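Local coordinates for protein serine acetyltransferase 1, putative (Entamoeba histolytica, PDB 7BW9) that probably catalyses the acetylation of serine on the route to cysteine, and binds cysteine, at residues 202-207 with 222-227. Numbering follows the deposited sequence. Where two conformers were deposited one is given.
Sequences VTLGAM and RHPTIG. With CYS (cysteine), chain E.
A206 and H223 meet where two faces of the left-handed beta-helix join, and with R222 they form one wall of the cysteine pocket. The imidazole of H223 comes edge-on, its CD2 lying 3.4 Å from the backbone N of A206 and close to the carbonyl carbon of G205. Further along the same ring, NE2 approaches the cysteine sulfur, 3.3 Å from SG. R222 grips the ligand carboxylate with two nearly straight bonds: NE donates to OXT (2.8 Å, 170°) and NH2 to O (2.8 Å, 161°). Its chain runs extended from CG to NE, which carries the guanidinium out to the ligand, and one face of that group lies over CE1 of H223, offset toward the rim.

The two backbones also meet directly. The CA-H of A206 points at O of R222 (3.4 Å, 149° at H), and a water bridges that oxygen to N of M207. Deeper inside, P224 CD packs 3.4 Å from G205 O, while L204 CD1 and I226 CD1 touch at 4.2 Å, their side chains crossing near a right angle within the coil core beside I192 and I232.

In the second shell, T189 OG1 is hydrogen-bonded to ND1 of H223 and to N of R222, helping hold the ring's rotation, and E188 forms a salt bridge with R222 NH2. D114 OD1 and D179 OD2 of the second subunit are hydrogen-bonded to the cysteine, so the pocket spans a subunit interface. The paired donors account for carboxylate recognition; NE2 near SG is consistent with sensing of the side chain, probably where a serine hydroxyl would sit.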
loop_
_atom_site.group_PDB
_atom_site.type_symbol
_atom_site.label_atom_id
_atom_site.label_comp_id
_atom_site.label_asym_id
_atom_site.label_seq_id
_atom_site.Cartn_x
_atom_site.Cartn_y
_atom_site.Cartn_z
ATOM N N VAL A 202 -6.856 10.616 -2.763
ATOM C CA VAL A 202 -7.653 11.351 -3.735
ATOM C C VAL A 202 -8.141 10.382 -4.801
ATOM O O VAL A 202 -7.357 9.597 -5.351
ATOM C CB VAL A 202 -6.836 12.491 -4.359
ATOM C CG1 VAL A 202 -7.483 12.977 -5.656
ATOM C CG2 VAL A 202 -6.656 13.624 -3.344
ATOM N N THR A 203 -9.439 10.427 -5.088
ATOM C CA THR A 203 -10.016 9.683 -6.196
ATOM C C THR A 203 -10.434 10.632 -7.310
ATOM O O THR A 203 -11.149 11.620 -7.069
ATOM C CB THR A 203 -11.223 8.855 -5.747
ATOM O OG1 THR A 203 -10.793 7.806 -4.876
ATOM C CG2 THR A 203 -11.934 8.244 -6.952
ATOM N N LEU A 204 -9.992 10.324 -8.526
ATOM C CA LEU A 204 -10.567 10.886 -9.742
ATOM C C LEU A 204 -11.226 9.700 -10.432
ATOM O O LEU A 204 -10.641 9.044 -11.296
ATOM C CB LEU A 204 -9.489 11.581 -10.626
ATOM C CG LEU A 204 -8.732 12.742 -9.961
ATOM C CD1 LEU A 204 -7.526 13.174 -10.780
ATOM C CD2 LEU A 204 -9.656 13.931 -9.775
ATOM N N GLY A 205 -12.435 9.385 -9.988
ATOM C CA GLY A 205 -13.034 8.107 -10.301
ATOM C C GLY A 205 -14.371 8.228 -10.986
ATOM O O GLY A 205 -14.786 9.322 -11.374
ATOM N N ALA A 206 -15.056 7.101 -11.131
ATOM C CA ALA A 206 -16.393 7.106 -11.760
ATOM C C ALA A 206 -17.454 7.304 -10.676
ATOM O O ALA A 206 -17.118 7.217 -9.490
ATOM C CB ALA A 206 -16.614 5.820 -12.497
ATOM N N MET A 207 -18.683 7.594 -11.086
ATOM C CA MET A 207 -19.782 7.716 -10.101
ATOM C C MET A 207 -19.928 6.342 -9.445
ATOM O O MET A 207 -19.956 5.349 -10.159
ATOM C CB MET A 207 -21.096 8.095 -10.780
ATOM C CG MET A 207 -21.487 9.543 -10.596
ATOM S SD MET A 207 -21.153 10.270 -8.968
ATOM C CE MET A 207 -21.830 9.047 -7.850
ATOM N N ARG A 222 -16.102 8.621 -18.361
ATOM C CA ARG A 222 -16.802 8.376 -17.106
ATOM C C ARG A 222 -16.000 8.832 -15.893
ATOM O O ARG A 222 -16.462 8.672 -14.763
ATOM C CB ARG A 222 -17.150 6.887 -16.979
ATOM C CG ARG A 222 -15.921 5.952 -17.029
ATOM C CD ARG A 222 -16.327 4.468 -17.106
ATOM N NE ARG A 222 -15.227 3.560 -16.780
ATOM C CZ ARG A 222 -14.289 3.151 -17.641
ATOM N NH1 ARG A 222 -14.309 3.553 -18.913
ATOM N NH2 ARG A 222 -13.327 2.318 -17.230
ATOM N N HIS A 223 -14.824 9.399 -16.098
ATOM C CA HIS A 223 -13.914 9.875 -15.071
ATOM C C HIS A 223 -13.669 11.348 -15.329
ATOM O O HIS A 223 -13.950 11.839 -16.425
ATOM C CB HIS A 223 -12.582 9.102 -15.112
ATOM C CG HIS A 223 -12.734 7.624 -14.931
ATOM N ND1 HIS A 223 -12.534 6.725 -15.955
ATOM C CD2 HIS A 223 -13.082 6.885 -13.847
ATOM C CE1 HIS A 223 -12.752 5.497 -15.518
ATOM N NE2 HIS A 223 -13.081 5.564 -14.239
ATOM N N PRO A 224 -13.141 12.084 -14.359
ATOM C CA PRO A 224 -13.027 13.536 -14.514
ATOM C C PRO A 224 -11.907 13.965 -15.447
ATOM O O PRO A 224 -10.892 13.279 -15.631
ATOM C CB PRO A 224 -12.737 14.026 -13.088
ATOM C CG PRO A 224 -13.212 12.929 -12.202
ATOM C CD PRO A 224 -12.926 11.675 -12.963
ATOM N N THR A 225 -12.115 15.153 -16.008
ATOM C CA THR A 225 -11.096 15.951 -16.688
ATOM C C THR A 225 -10.742 17.137 -15.807
ATOM O O THR A 225 -11.635 17.887 -15.386
ATOM C CB THR A 225 -11.612 16.486 -18.030
ATOM O OG1 THR A 225 -11.783 15.414 -18.951
ATOM C CG2 THR A 225 -10.643 17.516 -18.627
ATOM N N ILE A 226 -9.457 17.319 -15.519
ATOM C CA ILE A 226 -9.066 18.475 -14.727
ATOM C C ILE A 226 -8.072 19.311 -15.524
ATOM O O ILE A 226 -7.288 18.795 -16.325
ATOM C CB ILE A 226 -8.513 18.074 -13.340
ATOM C CG1 ILE A 226 -7.084 17.553 -13.425
ATOM C CG2 ILE A 226 -9.403 17.002 -12.699
ATOM C CD1 ILE A 226 -6.595 17.000 -12.102
ATOM N N GLY A 227 -8.141 20.623 -15.329
ATOM C CA GLY A 227 -7.337 21.573 -16.082
ATOM C C GLY A 227 -5.927 21.709 -15.537
ATOM O O GLY A 227 -5.422 20.843 -14.826
HETATM N N CYS E . -12.894 0.889 -12.159
HETATM C CA CYS E . -14.173 1.629 -12.322
HETATM C C CYS E . -14.256 2.227 -13.734
HETATM O O CYS E . -13.310 2.033 -14.489
HETATM C CB CYS E . -14.331 2.719 -11.267
HETATM S SG CYS E . -13.042 3.989 -11.296
HETATM O OXT CYS E . -15.239 2.837 -14.050
HETATM O O HOH W 1 -18.922 7.726 -13.865
#